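Lin0012 protein (Listeria innocua, PDB 3K17) probably phosphorylates phosphomevalonate with ATP in the mevalonate route to isoprenoids, as a kinase of the GHMP family. Local coordinates at residues Pro211-Ser216 against Lys265-Leu270. Sequence-based numbering, arbitrary orientation.
Sequences PVPTFS and KDEELL
Glu267 turns one face of its carboxylate to Val212 and Pro213. Pro213 CD lies over that face, 4.0 Å from Glu267 CD. Val212 CB sits over the same face, 3.7 Å from Glu267 OE2. The Pro213 ring meets the acid stem obliquely at its CG-CD edge, with Pro213 CG 3.5 Å from Glu267 CG. On the other side of the ring plane is Leu270, whose CD2 is a looser 4.4 Å from Pro213 CG. Pro211 offers its CB-CG edge to the same methyl. Leu270 CD2 lies nearly in the plane of the Pro211 ring and is 3.8 Å from Pro211 CB.

The Glu267 chain is extended beyond CG (chi2 176°), which carries the carboxylate out past Pro213 to Val212. No hydrogen bond crosses between the segments, so the contact rests on van der Waals packing. Phe325 of strand 321-326 touches both prolines and Leu270 and extends this apolar patch.

Lys265, with positive phi, ends helix 241-264 in a Schellman motif, and its NZ forms a salt bridge with Glu209. Asp266 then caps the start of helix 267-288: its OD1 accepts from Leu269 N at 2.8 Å, met from above the carboxylate plane.

The contact thus joins the loop leading into strand 214-219 to the first turn of helix 267-288. That strand pairs with 321-326 in a four-stranded antiparallel sheet. Such packing of helices on an antiparallel sheet is characteristic of the C-terminal domain of GHMP kinases.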
loop_
_atom_site.group_PDB
_atom_site.type_symbol
_atom_site.label_atom_id
_atom_site.label_comp_id
_atom_site.label_asym_id
_atom_site.label_seq_id
_atom_site.Cartn_x
_atom_site.Cartn_y
_atom_site.Cartn_z
ATOM N N PRO A 211 25.022 -20.894 -45.186
ATOM C CA PRO A 211 26.253 -21.651 -45.424
ATOM C C PRO A 211 25.925 -23.038 -45.967
ATOM O O PRO A 211 24.838 -23.580 -45.712
ATOM C CB PRO A 211 26.892 -21.719 -44.038
ATOM C CG PRO A 211 26.394 -20.477 -43.375
ATOM C CD PRO A 211 24.944 -20.458 -43.784
ATOM N N VAL A 212 26.864 -23.610 -46.716
ATOM C CA VAL A 212 26.668 -24.937 -47.287
ATOM C C VAL A 212 26.757 -26.023 -46.214
ATOM O O VAL A 212 25.996 -26.987 -46.250
ATOM C CB VAL A 212 27.705 -25.237 -48.416
ATOM C CG1 VAL A 212 27.542 -26.680 -48.914
ATOM C CG2 VAL A 212 27.498 -24.273 -49.586
ATOM N N PRO A 213 27.688 -25.887 -45.252
ATOM C CA PRO A 213 27.811 -26.900 -44.195
ATOM C C PRO A 213 26.469 -27.107 -43.492
ATOM O O PRO A 213 25.777 -26.141 -43.179
ATOM C CB PRO A 213 28.855 -26.297 -43.257
ATOM C CG PRO A 213 29.710 -25.480 -44.182
ATOM C CD PRO A 213 28.685 -24.817 -45.067
ATOM N N THR A 214 26.099 -28.360 -43.256
ATOM C CA THR A 214 24.828 -28.667 -42.590
ATOM C C THR A 214 24.758 -28.018 -41.205
ATOM O O THR A 214 25.689 -28.123 -40.410
ATOM C CB THR A 214 24.631 -30.197 -42.414
ATOM O OG1 THR A 214 24.638 -30.835 -43.695
ATOM C CG2 THR A 214 23.284 -30.493 -41.732
ATOM N N PHE A 215 23.640 -27.360 -40.919
ATOM C CA PHE A 215 23.428 -26.705 -39.627
ATOM C C PHE A 215 22.575 -27.611 -38.731
ATOM O O PHE A 215 21.475 -28.015 -39.113
ATOM C CB PHE A 215 22.707 -25.375 -39.838
ATOM C CG PHE A 215 22.634 -24.510 -38.607
ATOM C CD1 PHE A 215 23.789 -23.967 -38.052
ATOM C CD2 PHE A 215 21.402 -24.185 -38.043
ATOM C CE1 PHE A 215 23.716 -23.107 -36.960
ATOM C CE2 PHE A 215 21.319 -23.325 -36.948
ATOM C CZ PHE A 215 22.474 -22.784 -36.407
ATOM N N SER A 216 23.077 -27.923 -37.541
ATOM C CA SER A 216 22.343 -28.779 -36.616
ATOM C C SER A 216 21.933 -28.031 -35.347
ATOM O O SER A 216 22.709 -27.245 -34.803
ATOM C CB SER A 216 23.194 -29.998 -36.245
ATOM O OG SER A 216 23.403 -30.834 -37.371
ATOM N N LYS A 265 31.803 -17.771 -48.641
ATOM C CA LYS A 265 31.480 -19.188 -48.512
ATOM C C LYS A 265 32.723 -19.979 -48.136
ATOM O O LYS A 265 32.954 -21.068 -48.646
ATOM C CB LYS A 265 30.907 -19.725 -49.824
ATOM C CG LYS A 265 29.718 -18.936 -50.339
ATOM C CD LYS A 265 29.125 -19.569 -51.587
ATOM C CE LYS A 265 28.021 -18.698 -52.181
ATOM N NZ LYS A 265 26.913 -18.421 -51.215
ATOM N N ASP A 266 33.523 -19.416 -47.240
ATOM C CA ASP A 266 34.750 -20.060 -46.789
ATOM C C ASP A 266 34.419 -20.990 -45.623
ATOM O O ASP A 266 34.470 -20.590 -44.458
ATOM C CB ASP A 266 35.754 -18.995 -46.344
ATOM C CG ASP A 266 37.129 -19.568 -46.057
ATOM O OD1 ASP A 266 37.208 -20.676 -45.483
ATOM O OD2 ASP A 266 38.132 -18.898 -46.392
ATOM N N GLU A 267 34.086 -22.233 -45.947
ATOM C CA GLU A 267 33.731 -23.216 -44.937
ATOM C C GLU A 267 34.763 -23.381 -43.823
ATOM O O GLU A 267 34.403 -23.413 -42.640
ATOM C CB GLU A 267 33.439 -24.556 -45.613
ATOM C CG GLU A 267 32.157 -24.524 -46.446
ATOM C CD GLU A 267 31.896 -25.812 -47.202
ATOM O OE1 GLU A 267 32.192 -26.898 -46.662
ATOM O OE2 GLU A 267 31.378 -25.741 -48.334
ATOM N N GLU A 268 36.042 -23.475 -44.177
ATOM C CA GLU A 268 37.072 -23.640 -43.156
ATOM C C GLU A 268 37.126 -22.433 -42.229
ATOM O O GLU A 268 37.350 -22.572 -41.026
ATOM C CB GLU A 268 38.452 -23.857 -43.792
ATOM C CG GLU A 268 38.637 -25.215 -44.470
ATOM C CD GLU A 268 38.396 -26.389 -43.529
ATOM O OE1 GLU A 268 38.838 -26.320 -42.358
ATOM O OE2 GLU A 268 37.772 -27.382 -43.968
ATOM N N LEU A 269 36.929 -21.247 -42.791
ATOM C CA LEU A 269 36.958 -20.022 -42.000
ATOM C C LEU A 269 35.730 -19.941 -41.080
ATOM O O LEU A 269 35.763 -19.272 -40.046
ATOM C CB LEU A 269 37.014 -18.799 -42.922
ATOM C CG LEU A 269 37.095 -17.438 -42.228
ATOM C CD1 LEU A 269 38.331 -17.383 -41.338
ATOM C CD2 LEU A 269 37.124 -16.329 -43.275
ATOM N N LEU A 270 34.649 -20.615 -41.466
ATOM C CA LEU A 270 33.444 -20.629 -40.643
ATOM C C LEU A 270 33.707 -21.498 -39.415
ATOM O O LEU A 270 33.450 -21.076 -38.285
ATOM C CB LEU A 270 32.249 -21.182 -41.432
ATOM C CG LEU A 270 30.921 -21.325 -40.672
ATOM C CD1 LEU A 270 30.486 -19.989 -40.079
ATOM C CD2 LEU A 270 29.866 -21.861 -41.612
#